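Local structure of fiber protein 2 (Fowl adenovirus 1, 2VTW) at residues A[83-88]-A[113-118]; A[73-78]-A[154-159]. The protein probably forms the spikes that protrude from the capsid vertices, with a C-terminal head that probably binds a host receptor to attach the virus to its target cell. All blocks are in the same frame, centred on the assembly; numbering follows the deposited sequence.

Both contacts sit close together in the trimeric fibre's C-terminal head, their centres about 4 Å apart, and both are made by van der Waals packing of side chains. Contact 2 is the core one: a buried tryptophan spans from strand 71-76 to strand 147-157. Contact 1 is only partly buried and brings a loop, 83-88, against the short strand 115-116, with a proline, two sulfur atoms and a phenylalanine doing the work. The two join through their aromatic residues, as the Phe115 and Trp75 rings lie nearly parallel, with Phe115 CD2 3.3 Å from Trp75 CZ2. They also share a sheet: strand 115-116 pairs in parallel with strand 147-157, probably bonding Phe115 O to Leu157 N.

Contact 1 of 2, residues A[83-88]-A[113-118]; sequences CNPSNI and PVFNMN
Pro85 and Met117 bring the two backbones nearest, their CA atoms 8.4 Å apart, so the segments meet through side chains. Pro85 is the second residue of a type I turn from Asn84 to Asn87, closed by the bond from Asn87 N to Asn84 O at 3.1 Å. Its ring reaches Phe115 at the edge, near the ring plane, with Pro85 CG 4.1 Å from Phe115 CE2. With CG anti to its carbonyl carbon (chi1 -66°) and the chain extended at chi2, Met117 puts SD 4.2 Å from Cys83 SG, a loose sulfur-to-sulfur packing contact. In the beta-sandwich of the fibre head, this is where the loop after strand 71-76 meets the short strand 115-116, while Leu166 of strand 163-173 touches both Cys83 and Pro85. The turn is held from its far side. Asn84 OD1 accepts from Ile88 N at 2.9 Å, the donor tilted from the carbonyl plane, and Asn84 ND2 gives a straighter bond (160° at the hydrogen) to a lone pair of Ile88 O, 2.7 Å away. On the other segment an Asx turn folds the backbone from Asn116 to Asn118, Asn118 N reaching Asn116 OD1 at 3.1 Å from above the carbonyl plane.

Contact 2 of 2, residues A[73-78]-A[154-159]; sequences TVWVSS and TPVLAT
Trp75 carries this contact, pushing the CZ3-CH2 end of its indole against the side chains of Thr154 and Val156. The setting is the beta-sandwich of the adenovirus fibre head: strands 71-76 and 147-157 both pair antiparallel with strand 163-173, which separates them, and the CA atoms of Trp75 and Thr154 stand 9.6 Å apart. The indole bridges that gap. Thr154 CB meets its edge in the plane of the ring, 3.7 Å from Trp75 CH2, and the two side chains cross at about a right angle. Val156 approaches from the opposite direction to the tryptophan. Its CG2 branch, anti to its own carbonyl carbon, lies obliquely to the ring at 3.6 Å from Trp75 CZ3. Leu166 and Ala168 of the intervening strand also touch the indole, Phe115 of strand 115-116 lies nearly parallel to it, and Tyr124 meets it with its ring inclined by about 40°. Farther out, backbone bonds to strand 163-173 fix the two ends: Val74 with Phe169 and Val76 with Ile167 flank the tryptophan, while Thr154 pairs with Leu166. Trp75 N bonds to Ser86 OG. The Thr154 hydroxyl, though OG1 comes within 4.0 Å of Trp75 CH2, is held by a hydrogen bond from Gln152 NE2.

Contact 1 of 2, residues A[83-88]-A[113-118]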
ATOM      1  N   CYS A  83      14.810   6.190 -22.640  1.00 26.77           N
ATOM      2  CA  CYS A  83      14.660   4.824 -22.082  1.00 26.70           C
ATOM      3  C   CYS A  83      13.196   4.537 -21.678  1.00 26.77           C
ATOM      4  O   CYS A  83      12.751   4.905 -20.597  1.00 27.00           O
ATOM      5  CB  CYS A  83      15.620   4.636 -20.902  1.00 25.89           C
ATOM      6  SG  CYS A  83      15.785   2.958 -20.387  1.00 25.50           S
ATOM      7  N   ASN A  84      12.468   3.888 -22.585  1.00 27.15           N
ATOM      8  CA  ASN A  84      11.018   3.750 -22.527  1.00 26.71           C
ATOM      9  C   ASN A  84      10.577   2.428 -23.176  1.00 26.46           C
ATOM     10  O   ASN A  84       9.859   2.432 -24.159  1.00 26.72           O
ATOM     11  CB  ASN A  84      10.377   4.935 -23.239  1.00 26.36           C
ATOM     12  CG  ASN A  84       8.904   5.097 -22.914  1.00 27.91           C
ATOM     13  OD1 ASN A  84       8.322   4.307 -22.140  1.00 27.30           O
ATOM     14  ND2 ASN A  84       8.293   6.146 -23.464  1.00 25.16           N
ATOM     15  N   PRO A  85      10.992   1.290 -22.604  1.00 26.80           N
ATOM     16  CA  PRO A  85      10.775  -0.038 -23.201  1.00 26.92           C
ATOM     17  C   PRO A  85       9.321  -0.382 -23.553  1.00 27.15           C
ATOM     18  O   PRO A  85       9.095  -1.158 -24.487  1.00 28.33           O
ATOM     19  CB  PRO A  85      11.279  -1.000 -22.123  1.00 27.20           C
ATOM     20  CG  PRO A  85      12.113  -0.194 -21.207  1.00 26.55           C
ATOM     21  CD  PRO A  85      11.708   1.212 -21.315  1.00 26.80           C
ATOM     22  N   SER A  86       8.374   0.208 -22.822  1.00 26.59           N
ATOM     23  CA  SER A  86       6.935  -0.084 -22.929  1.00 26.42           C
ATOM     24  C   SER A  86       6.157   1.002 -23.643  1.00 26.44           C
ATOM     25  O   SER A  86       4.972   0.855 -23.853  1.00 26.40           O
ATOM     26  CB  SER A  86       6.323  -0.308 -21.516  1.00 25.69           C
ATOM     27  OG  SER A  86       6.737  -1.566 -20.988  1.00 22.06           O
ATOM     28  N   ASN A  87       6.819   2.103 -23.982  1.00 27.29           N
ATOM     29  CA  ASN A  87       6.261   3.125 -24.856  1.00 26.92           C
ATOM     30  C   ASN A  87       5.191   3.888 -24.124  1.00 26.84           C
ATOM     31  O   ASN A  87       4.119   4.154 -24.662  1.00 26.44           O
ATOM     32  CB  ASN A  87       5.756   2.498 -26.180  1.00 27.77           C
ATOM     33  CG  ASN A  87       5.310   3.529 -27.225  1.00 28.05           C
ATOM     34  OD1 ASN A  87       5.825   4.662 -27.291  1.00 30.71           O
ATOM     35  ND2 ASN A  87       4.306   3.140 -28.032  1.00 27.17           N
ATOM     36  N   ILE A  88       5.498   4.265 -22.882  1.00 26.25           N
ATOM     37  CA  ILE A  88       4.674   5.236 -22.181  1.00 26.65           C
ATOM     38  C   ILE A  88       4.661   6.500 -23.022  1.00 27.23           C
ATOM     39  O   ILE A  88       5.709   6.993 -23.395  1.00 27.31           O
ATOM     40  CB  ILE A  88       5.181   5.541 -20.730  1.00 26.19           C
ATOM     41  CG1 ILE A  88       5.328   4.249 -19.917  1.00 25.65           C
ATOM     42  CG2 ILE A  88       4.239   6.466 -19.988  1.00 25.03           C
ATOM     43  CD1 ILE A  88       4.098   3.339 -19.949  1.00 24.15           C
ATOM     44  N   PRO A 113      19.067  -6.938 -10.286  1.00 22.43           N
ATOM     45  CA  PRO A 113      19.691  -7.139 -11.618  1.00 22.75           C
ATOM     46  C   PRO A 113      19.356  -6.066 -12.675  1.00 22.72           C
ATOM     47  O   PRO A 113      18.223  -5.589 -12.754  1.00 22.38           O
ATOM     48  CB  PRO A 113      19.172  -8.515 -12.035  1.00 22.55           C
ATOM     49  CG  PRO A 113      18.967  -9.222 -10.732  1.00 23.54           C
ATOM     50  CD  PRO A 113      18.364  -8.153  -9.837  1.00 22.08           C
ATOM     51  N   VAL A 114      20.371  -5.646 -13.430  1.00 23.04           N
ATOM     52  CA  VAL A 114      20.177  -4.665 -14.495  1.00 23.93           C
ATOM     53  C   VAL A 114      19.321  -5.284 -15.595  1.00 24.05           C
ATOM     54  O   VAL A 114      19.469  -6.471 -15.913  1.00 24.82           O
ATOM     55  CB  VAL A 114      21.554  -4.152 -15.086  1.00 24.31           C
ATOM     56  CG1 VAL A 114      22.477  -5.294 -15.277  1.00 26.21           C
ATOM     57  CG2 VAL A 114      21.356  -3.428 -16.431  1.00 22.77           C
ATOM     58  N   PHE A 115      18.435  -4.484 -16.169  1.00 24.75           N
ATOM     59  CA  PHE A 115      17.740  -4.865 -17.393  1.00 26.14           C
ATOM     60  C   PHE A 115      18.585  -4.368 -18.581  1.00 26.96           C
ATOM     61  O   PHE A 115      18.628  -3.174 -18.870  1.00 26.31           O
ATOM     62  CB  PHE A 115      16.326  -4.279 -17.417  1.00 25.48           C
ATOM     63  CG  PHE A 115      15.559  -4.538 -18.690  1.00 24.58           C
ATOM     64  CD1 PHE A 115      15.644  -5.739 -19.340  1.00 24.04           C
ATOM     65  CD2 PHE A 115      14.729  -3.563 -19.212  1.00 25.24           C
ATOM     66  CE1 PHE A 115      14.928  -5.960 -20.511  1.00 25.28           C
ATOM     67  CE2 PHE A 115      14.009  -3.792 -20.391  1.00 25.55           C
ATOM     68  CZ  PHE A 115      14.112  -4.991 -21.025  1.00 24.40           C
ATOM     69  N   ASN A 116      19.273  -5.297 -19.238  1.00 29.01           N
ATOM     70  CA  ASN A 116      20.174  -4.942 -20.340  1.00 30.36           C
ATOM     71  C   ASN A 116      19.432  -4.944 -21.669  1.00 31.55           C
ATOM     72  O   ASN A 116      19.162  -5.996 -22.248  1.00 31.90           O
ATOM     73  CB  ASN A 116      21.394  -5.863 -20.383  1.00 30.27           C
ATOM     74  CG  ASN A 116      22.586  -5.236 -21.135  1.00 30.10           C
ATOM     75  OD1 ASN A 116      22.423  -4.317 -21.929  1.00 29.95           O
ATOM     76  ND2 ASN A 116      23.786  -5.730 -20.852  1.00 32.37           N
ATOM     77  N   MET A 117      19.098  -3.749 -22.139  1.00 33.15           N
ATOM     78  CA  MET A 117      18.430  -3.577 -23.426  1.00 34.97           C
ATOM     79  C   MET A 117      19.325  -3.875 -24.645  1.00 36.54           C
ATOM     80  O   MET A 117      18.828  -3.942 -25.767  1.00 36.56           O
ATOM     81  CB  MET A 117      17.906  -2.159 -23.545  1.00 34.99           C
ATOM     82  CG  MET A 117      16.822  -1.854 -22.560  1.00 34.86           C
ATOM     83  SD  MET A 117      16.104  -0.292 -22.950  1.00 36.40           S
ATOM     84  CE  MET A 117      15.083  -0.738 -24.370  1.00 36.81           C
ATOM     85  N   ASN A 118      20.630  -4.040 -24.419  1.00 38.12           N
ATOM     86  CA  ASN A 118      21.577  -4.365 -25.478  1.00 39.17           C
ATOM     87  C   ASN A 118      21.601  -5.836 -25.864  1.00 40.38           C
ATOM     88  O   ASN A 118      22.287  -6.192 -26.815  1.00 41.41           O
ATOM     89  CB  ASN A 118      23.002  -3.960 -25.062  1.00 39.62           C
ATOM     90  CG  ASN A 118      23.160  -2.474 -24.930  1.00 40.47           C
ATOM     91  OD1 ASN A 118      22.938  -1.752 -25.892  1.00 41.68           O
ATOM     92  ND2 ASN A 118      23.540  -2.002 -23.743  1.00 40.85           N
TER

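Contact 2 of 2, residues A[73-78]-A[154-159]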
ATOM      1  N   THR A  73       5.280  -8.048 -18.086  1.00 23.65           N
ATOM      2  CA  THR A  73       5.910  -6.870 -17.480  1.00 22.74           C
ATOM      3  C   THR A  73       5.522  -5.609 -18.216  1.00 22.32           C
ATOM      4  O   THR A  73       5.466  -5.578 -19.458  1.00 22.19           O
ATOM      5  CB  THR A  73       7.441  -7.019 -17.448  1.00 21.90           C
ATOM      6  OG1 THR A  73       7.779  -8.198 -16.717  1.00 23.57           O
ATOM      7  CG2 THR A  73       8.139  -5.788 -16.832  1.00 22.77           C
ATOM      8  N   VAL A  74       5.236  -4.580 -17.435  1.00 21.46           N
ATOM      9  CA  VAL A  74       5.047  -3.226 -17.906  1.00 21.01           C
ATOM     10  C   VAL A  74       6.126  -2.337 -17.228  1.00 21.17           C
ATOM     11  O   VAL A  74       6.345  -2.412 -16.010  1.00 20.13           O
ATOM     12  CB  VAL A  74       3.629  -2.710 -17.566  1.00 20.98           C
ATOM     13  CG1 VAL A  74       3.468  -1.207 -17.931  1.00 20.80           C
ATOM     14  CG2 VAL A  74       2.601  -3.542 -18.305  1.00 20.28           C
ATOM     15  N   TRP A  75       6.824  -1.542 -18.039  1.00 20.57           N
ATOM     16  CA  TRP A  75       7.820  -0.578 -17.571  1.00 19.99           C
ATOM     17  C   TRP A  75       7.224   0.806 -17.480  1.00 19.83           C
ATOM     18  O   TRP A  75       6.714   1.315 -18.467  1.00 19.78           O
ATOM     19  CB  TRP A  75       9.018  -0.552 -18.537  1.00 19.50           C
ATOM     20  CG  TRP A  75       9.893  -1.721 -18.362  1.00 17.29           C
ATOM     21  CD1 TRP A  75       9.877  -2.864 -19.083  1.00 16.99           C
ATOM     22  CD2 TRP A  75      10.917  -1.880 -17.367  1.00 17.37           C
ATOM     23  NE1 TRP A  75      10.826  -3.732 -18.602  1.00 18.65           N
ATOM     24  CE2 TRP A  75      11.472  -3.150 -17.543  1.00 18.81           C
ATOM     25  CE3 TRP A  75      11.389  -1.080 -16.327  1.00 17.67           C
ATOM     26  CZ2 TRP A  75      12.502  -3.626 -16.739  1.00 19.36           C
ATOM     27  CZ3 TRP A  75      12.403  -1.550 -15.536  1.00 17.18           C
ATOM     28  CH2 TRP A  75      12.958  -2.801 -15.744  1.00 16.78           C
ATOM     29  N   VAL A  76       7.248   1.420 -16.299  1.00 19.74           N
ATOM     30  CA  VAL A  76       6.899   2.848 -16.194  1.00 20.23           C
ATOM     31  C   VAL A  76       8.192   3.660 -16.221  1.00 20.97           C
ATOM     32  O   VAL A  76       9.143   3.371 -15.457  1.00 21.15           O
ATOM     33  CB  VAL A  76       6.069   3.189 -14.948  1.00 19.75           C
ATOM     34  CG1 VAL A  76       5.929   4.692 -14.774  1.00 16.22           C
ATOM     35  CG2 VAL A  76       4.701   2.540 -15.061  1.00 19.73           C
ATOM     36  N   SER A  77       8.210   4.668 -17.098  1.00 21.39           N
ATOM     37  CA  SER A  77       9.419   5.440 -17.401  1.00 21.25           C
ATOM     38  C   SER A  77       9.107   6.898 -17.316  1.00 20.99           C
ATOM     39  O   SER A  77       7.994   7.299 -17.625  1.00 19.86           O
ATOM     40  CB  SER A  77       9.949   5.092 -18.790  1.00 22.43           C
ATOM     41  OG  SER A  77      11.124   5.831 -19.103  1.00 25.62           O
ATOM     42  N   SER A  78      10.081   7.656 -16.799  1.00 20.44           N
ATOM     43  CA  SER A  78      10.105   9.098 -16.847  1.00 21.18           C
ATOM     44  C   SER A  78      11.039   9.620 -17.991  1.00 21.36           C
ATOM     45  O   SER A  78      11.146  10.817 -18.166  1.00 21.21           O
ATOM     46  CB  SER A  78      10.601   9.674 -15.517  1.00 20.59           C
ATOM     47  OG  SER A  78      11.946   9.276 -15.248  1.00 21.00           O
ATOM     48  N   THR A 154      14.309  -0.417 -10.989  1.00 18.62           N
ATOM     49  CA  THR A 154      15.347  -1.224 -11.631  1.00 19.21           C
ATOM     50  C   THR A 154      16.224  -0.341 -12.522  1.00 19.36           C
ATOM     51  O   THR A 154      15.704   0.519 -13.230  1.00 20.37           O
ATOM     52  CB  THR A 154      14.700  -2.293 -12.564  1.00 19.78           C
ATOM     53  OG1 THR A 154      13.690  -3.039 -11.849  1.00 20.23           O
ATOM     54  CG2 THR A 154      15.739  -3.210 -13.099  1.00 18.09           C
ATOM     55  N   PRO A 155      17.544  -0.532 -12.482  1.00 19.44           N
ATOM     56  CA  PRO A 155      18.425   0.159 -13.457  1.00 20.06           C
ATOM     57  C   PRO A 155      18.352  -0.485 -14.844  1.00 19.72           C
ATOM     58  O   PRO A 155      18.560  -1.675 -14.956  1.00 19.35           O
ATOM     59  CB  PRO A 155      19.831  -0.017 -12.874  1.00 19.57           C
ATOM     60  CG  PRO A 155      19.734  -1.093 -11.882  1.00 20.09           C
ATOM     61  CD  PRO A 155      18.292  -1.369 -11.547  1.00 18.81           C
ATOM     62  N   VAL A 156      18.057   0.303 -15.873  1.00 20.51           N
ATOM     63  CA  VAL A 156      17.926  -0.238 -17.237  1.00 20.93           C
ATOM     64  C   VAL A 156      19.108   0.229 -18.118  1.00 21.15           C
ATOM     65  O   VAL A 156      19.306   1.424 -18.291  1.00 19.86           O
ATOM     66  CB  VAL A 156      16.588   0.171 -17.874  1.00 20.91           C
ATOM     67  CG1 VAL A 156      16.401  -0.512 -19.224  1.00 20.05           C
ATOM     68  CG2 VAL A 156      15.417  -0.166 -16.937  1.00 21.98           C
ATOM     69  N   LEU A 157      19.897  -0.715 -18.634  1.00 21.61           N
ATOM     70  CA  LEU A 157      21.050  -0.356 -19.461  1.00 22.88           C
ATOM     71  C   LEU A 157      20.577  -0.160 -20.906  1.00 23.28           C
ATOM     72  O   LEU A 157      20.245  -1.123 -21.603  1.00 23.52           O
ATOM     73  CB  LEU A 157      22.177  -1.386 -19.355  1.00 22.57           C
ATOM     74  CG  LEU A 157      23.540  -1.000 -19.971  1.00 22.61           C
ATOM     75  CD1 LEU A 157      24.202   0.190 -19.287  1.00 20.87           C
ATOM     76  CD2 LEU A 157      24.452  -2.210 -19.964  1.00 23.11           C
ATOM     77  N   ALA A 158      20.492   1.109 -21.299  1.00 24.12           N
ATOM     78  CA  ALA A 158      20.102   1.517 -22.637  1.00 25.04           C
ATOM     79  C   ALA A 158      21.213   1.185 -23.653  1.00 26.27           C
ATOM     80  O   ALA A 158      22.337   0.791 -23.271  1.00 26.89           O
ATOM     81  CB  ALA A 158      19.812   3.009 -22.642  1.00 24.53           C
ATOM     82  N   THR A 159      20.910   1.352 -24.946  1.00 27.37           N
ATOM     83  CA  THR A 159      21.901   1.074 -25.993  1.00 27.57           C
ATOM     84  C   THR A 159      23.065   2.058 -25.979  1.00 27.69           C
ATOM     85  O   THR A 159      24.160   1.699 -26.400  1.00 29.73           O
ATOM     86  CB  THR A 159      21.269   0.982 -27.402  1.00 27.90           C
ATOM     87  OG1 THR A 159      20.455   2.135 -27.644  1.00 29.94           O
ATOM     88  CG2 THR A 159      20.425  -0.257 -27.511  1.00 28.17           C
TER